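Local coordinates for protein GCN5-related N-acetyltransferase (Kribbella flavida, PDB 4H89) that probably transfers an acyl group, most likely acetyl from acetyl-CoA, to an acceptor substrate, at residues A[58-69]-A[73-85]. Residues are numbered along the deposited sequence; the frame is centred on the assembly and turned at random. Where two conformers were deposited one is given.
Sequences PQSRTTVAVDAD and LGSANMYPNRPGP
R61 and the selenomethionine M78, a hydrogen-bonded pair of the antiparallel strands 61-66 and 73-80, lie side by side and point the same way. R61 is extended from CG to NE, its CG anti to the backbone N (chi1 175°), whereas M78 bends at chi2 and chi3. M78 CG rests 3.7 Å from R61 CB, and M78 SE approaches R61 NH1 obliquely at 3.8 Å. T63, next along this face, meets M78 at about a right angle, its CG2 3.9 Å from M78 CE; the same methyl sits over one face of the R61 guanidinium. Salt bridges to D13 and D112 fix the charged end of R61, while W116, L109 and V105 of helix 105-119 cover this side of the sheet.

S75, T62 and N77 project from the other face. The S75 hydroxyl donates to T63 O at 2.7 Å, nearly along the C=O axis, because chi1 (-178°) sets OG anti to the backbone N. T63 O also takes A76 N at 3.0 Å, from above the carbonyl plane, so one oxygen is gripped twice. T62 OG1 touches N77 CB at 3.6 Å and bonds to T53, while W51 meets S75 OG through its ring NE1 and T62 OG1 through its backbone O.

Where strand 73-80 ends, P80 CD packs 3.2 Å from P58 O; at the other end, near the turn, L73 and G74 both face A65, a classic beta bulge, and L73 N bonds almost straight to A65 O (177°). Strands 61-66 and 72-80 form a beta hairpin within the mixed central sheet of the GNAT fold.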
loop_
_atom_site.group_PDB
_atom_site.type_symbol
_atom_site.label_atom_id
_atom_site.label_comp_id
_atom_site.label_asym_id
_atom_site.label_seq_id
_atom_site.Cartn_x
_atom_site.Cartn_y
_atom_site.Cartn_z
ATOM N N PRO A 58 -3.867 8.764 13.771
ATOM C CA PRO A 58 -3.701 10.040 13.070
ATOM C C PRO A 58 -4.773 10.248 12.025
ATOM O O PRO A 58 -4.770 9.491 11.051
ATOM C CB PRO A 58 -2.355 9.863 12.329
ATOM C CG PRO A 58 -2.299 8.380 12.043
ATOM C CD PRO A 58 -2.871 7.765 13.311
ATOM N N GLN A 59 -5.648 11.246 12.202
ATOM C CA GLN A 59 -6.548 11.693 11.127
ATOM C C GLN A 59 -7.214 10.509 10.445
ATOM O O GLN A 59 -7.040 10.281 9.254
ATOM C CB GLN A 59 -5.773 12.525 10.110
ATOM C CG GLN A 59 -5.306 13.872 10.648
ATOM C CD GLN A 59 -5.447 14.936 9.602
ATOM O OE1 GLN A 59 -4.662 14.987 8.674
ATOM N NE2 GLN A 59 -6.470 15.792 9.738
ATOM N N SER A 60 -7.951 9.764 11.242
ATOM C CA SER A 60 -8.577 8.515 10.803
ATOM C C SER A 60 -9.950 8.425 11.404
ATOM O O SER A 60 -10.237 9.053 12.400
ATOM C CB SER A 60 -7.727 7.342 11.290
ATOM O OG SER A 60 -6.442 7.332 10.646
ATOM N N ARG A 61 -10.804 7.606 10.774
ATOM C CA ARG A 61 -12.189 7.500 11.198
ATOM C C ARG A 61 -12.796 6.240 10.638
ATOM O O ARG A 61 -12.388 5.790 9.567
ATOM C CB ARG A 61 -12.954 8.755 10.735
ATOM C CG ARG A 61 -14.469 8.789 10.984
ATOM C CD ARG A 61 -14.958 10.203 10.671
ATOM N NE ARG A 61 -16.398 10.340 10.804
ATOM C CZ ARG A 61 -17.249 10.523 9.807
ATOM N NH1 ARG A 61 -16.826 10.564 8.567
ATOM N NH2 ARG A 61 -18.506 10.644 10.096
ATOM N N THR A 62 -13.746 5.672 11.385
ATOM C CA THR A 62 -14.565 4.556 10.881
ATOM C C THR A 62 -16.004 4.949 11.042
ATOM O O THR A 62 -16.406 5.468 12.090
ATOM C CB THR A 62 -14.241 3.277 11.640
ATOM O OG1 THR A 62 -12.839 3.027 11.565
ATOM C CG2 THR A 62 -15.035 2.076 11.128
ATOM N N THR A 63 -16.796 4.694 10.000
ATOM C CA THR A 63 -18.215 4.992 9.982
ATOM C C THR A 63 -19.043 3.750 9.728
ATOM O O THR A 63 -18.517 2.747 9.236
ATOM C CB THR A 63 -18.564 6.000 8.888
ATOM O OG1 THR A 63 -18.230 5.446 7.625
ATOM C CG2 THR A 63 -17.807 7.297 9.098
ATOM N N VAL A 64 -20.321 3.875 10.056
ATOM C CA VAL A 64 -21.333 2.893 9.639
ATOM C C VAL A 64 -22.445 3.624 8.921
ATOM O O VAL A 64 -22.749 4.787 9.237
ATOM C CB VAL A 64 -21.904 2.034 10.778
ATOM C CG1 VAL A 64 -20.888 1.040 11.260
ATOM C CG2 VAL A 64 -22.438 2.903 11.903
ATOM N N ALA A 65 -23.077 2.916 7.989
ATOM C CA ALA A 65 -24.350 3.340 7.407
ATOM C C ALA A 65 -25.422 2.487 8.107
ATOM O O ALA A 65 -25.297 1.258 8.169
ATOM C CB ALA A 65 -24.370 3.028 5.953
ATOM N N VAL A 66 -26.449 3.136 8.630
ATOM C CA VAL A 66 -27.494 2.520 9.368
ATOM C C VAL A 66 -28.848 2.906 8.843
ATOM O O VAL A 66 -29.053 3.993 8.341
ATOM C CB VAL A 66 -27.420 2.862 10.857
ATOM C CG1 VAL A 66 -26.211 2.232 11.537
ATOM C CG2 VAL A 66 -27.552 4.336 11.142
ATOM N N ASP A 67 -29.786 1.975 8.958
ATOM C CA ASP A 67 -31.168 2.265 8.611
ATOM C C ASP A 67 -31.889 2.888 9.804
ATOM O O ASP A 67 -31.298 3.119 10.850
ATOM C CB ASP A 67 -31.882 1.019 8.044
ATOM C CG ASP A 67 -32.207 -0.011 9.075
ATOM O OD1 ASP A 67 -32.021 0.201 10.310
ATOM O OD2 ASP A 67 -32.680 -1.090 8.587
ATOM N N ALA A 68 -33.202 3.100 9.672
ATOM C CA ALA A 68 -33.933 3.819 10.712
ATOM C C ALA A 68 -34.132 3.006 11.978
ATOM O O ALA A 68 -34.481 3.569 12.997
ATOM C CB ALA A 68 -35.270 4.311 10.187
ATOM N N ASP A 69 -33.931 1.685 11.911
ATOM C CA ASP A 69 -33.954 0.841 13.103
ATOM C C ASP A 69 -32.579 0.729 13.765
ATOM O O ASP A 69 -32.435 0.035 14.756
ATOM C CB ASP A 69 -34.407 -0.573 12.759
ATOM C CG ASP A 69 -35.783 -0.620 12.133
ATOM O OD1 ASP A 69 -36.668 0.159 12.569
ATOM O OD2 ASP A 69 -35.985 -1.464 11.225
ATOM N N LEU A 73 -25.809 -1.386 7.713
ATOM C CA LEU A 73 -25.911 -1.791 6.308
ATOM C C LEU A 73 -24.555 -1.788 5.597
ATOM O O LEU A 73 -24.426 -2.293 4.511
ATOM C CB LEU A 73 -26.814 -0.814 5.580
ATOM C CG LEU A 73 -28.205 -0.630 6.184
ATOM C CD1 LEU A 73 -28.970 0.409 5.370
ATOM C CD2 LEU A 73 -28.963 -1.942 6.211
ATOM N N GLY A 74 -23.567 -1.136 6.195
ATOM C CA GLY A 74 -22.269 -0.974 5.584
ATOM C C GLY A 74 -21.340 -0.185 6.497
ATOM O O GLY A 74 -21.775 0.348 7.525
ATOM N N SER A 75 -20.072 -0.122 6.107
ATOM C CA SER A 75 -19.102 0.576 6.931
ATOM C C SER A 75 -17.975 1.084 6.060
ATOM O O SER A 75 -17.689 0.536 4.982
ATOM C CB SER A 75 -18.595 -0.392 8.016
ATOM O OG SER A 75 -17.672 0.227 8.891
ATOM N N ALA A 76 -17.294 2.142 6.511
ATOM C CA ALA A 76 -16.137 2.673 5.808
ATOM C C ALA A 76 -15.056 2.973 6.846
ATOM O O ALA A 76 -15.354 3.323 7.986
ATOM C CB ALA A 76 -16.456 3.937 5.055
ATOM N N ASN A 77 -13.814 2.903 6.419
ATOM C CA ASN A 77 -12.793 3.494 7.231
ATOM C C ASN A 77 -11.887 4.315 6.330
ATOM O O ASN A 77 -11.797 4.091 5.117
ATOM C CB ASN A 77 -12.052 2.472 8.081
ATOM C CG ASN A 77 -11.098 1.658 7.282
ATOM O OD1 ASN A 77 -11.040 1.790 6.041
ATOM N ND2 ASN A 77 -10.347 0.864 7.939
HETATM N N MSE A 78 -11.272 5.322 6.939
HETATM C CA MSE A 78 -10.580 6.390 6.237
HETATM C C MSE A 78 -9.400 6.812 7.083
HETATM O O MSE A 78 -9.462 6.815 8.315
HETATM C CB MSE A 78 -11.575 7.521 5.889
HETATM C CG MSE A 78 -12.198 8.181 7.148
HETATM SE SE MSE A 78 -14.041 8.767 6.800
HETATM C CE MSE A 78 -14.769 7.138 6.718
ATOM N N TYR A 79 -8.323 7.234 6.415
ATOM C CA TYR A 79 -7.041 7.374 7.114
ATOM C C TYR A 79 -6.052 8.018 6.132
ATOM O O TYR A 79 -6.295 7.999 4.943
ATOM C CB TYR A 79 -6.517 5.954 7.548
ATOM C CG TYR A 79 -6.759 4.905 6.483
ATOM C CD1 TYR A 79 -5.901 4.717 5.406
ATOM C CD2 TYR A 79 -7.882 4.123 6.536
ATOM C CE1 TYR A 79 -6.192 3.793 4.381
ATOM C CE2 TYR A 79 -8.181 3.200 5.553
ATOM C CZ TYR A 79 -7.357 3.030 4.483
ATOM O OH TYR A 79 -7.720 2.100 3.523
ATOM N N PRO A 80 -4.901 8.474 6.600
ATOM C CA PRO A 80 -3.884 8.917 5.647
ATOM C C PRO A 80 -3.357 7.733 4.832
ATOM O O PRO A 80 -3.093 6.639 5.394
ATOM C CB PRO A 80 -2.782 9.534 6.542
ATOM C CG PRO A 80 -3.473 9.786 7.865
ATOM C CD PRO A 80 -4.471 8.682 7.981
ATOM N N ASN A 81 -3.162 7.903 3.535
ATOM C CA ASN A 81 -2.717 6.804 2.701
ATOM C C ASN A 81 -1.308 6.384 2.996
ATOM O O ASN A 81 -0.977 5.227 2.838
ATOM C CB ASN A 81 -2.847 7.121 1.218
ATOM C CG ASN A 81 -2.864 5.858 0.350
ATOM O OD1 ASN A 81 -3.472 4.838 0.725
ATOM N ND2 ASN A 81 -2.212 5.909 -0.791
ATOM N N ARG A 82 -0.469 7.350 3.362
ATOM C CA ARG A 82 0.921 7.140 3.685
ATOM C C ARG A 82 1.249 8.099 4.829
ATOM O O ARG A 82 0.613 9.100 4.996
ATOM C CB ARG A 82 1.841 7.477 2.468
ATOM C CG ARG A 82 1.622 6.491 1.337
ATOM C CD ARG A 82 2.420 6.723 0.058
ATOM N NE ARG A 82 2.534 5.400 -0.600
ATOM C CZ ARG A 82 1.785 4.963 -1.608
ATOM N NH1 ARG A 82 1.938 3.705 -2.012
ATOM N NH2 ARG A 82 0.943 5.773 -2.271
ATOM N N PRO A 83 2.255 7.753 5.615
ATOM C CA PRO A 83 2.624 8.614 6.735
ATOM C C PRO A 83 3.544 9.730 6.305
ATOM O O PRO A 83 3.980 9.819 5.162
ATOM C CB PRO A 83 3.355 7.647 7.671
ATOM C CG PRO A 83 3.982 6.672 6.741
ATOM C CD PRO A 83 2.979 6.487 5.614
ATOM N N GLY A 84 3.861 10.588 7.257
ATOM C CA GLY A 84 4.854 11.623 7.045
ATOM C C GLY A 84 4.588 12.490 5.830
ATOM O O GLY A 84 3.544 13.117 5.697
ATOM N N PRO A 85 5.554 12.509 4.884
ATOM C CA PRO A 85 5.400 13.403 3.748
ATOM C C PRO A 85 4.370 12.963 2.726
ATOM O O PRO A 85 4.151 13.668 1.761
ATOM C CB PRO A 85 6.806 13.433 3.148
ATOM C CG PRO A 85 7.374 12.100 3.478
ATOM C CD PRO A 85 6.834 11.799 4.847
#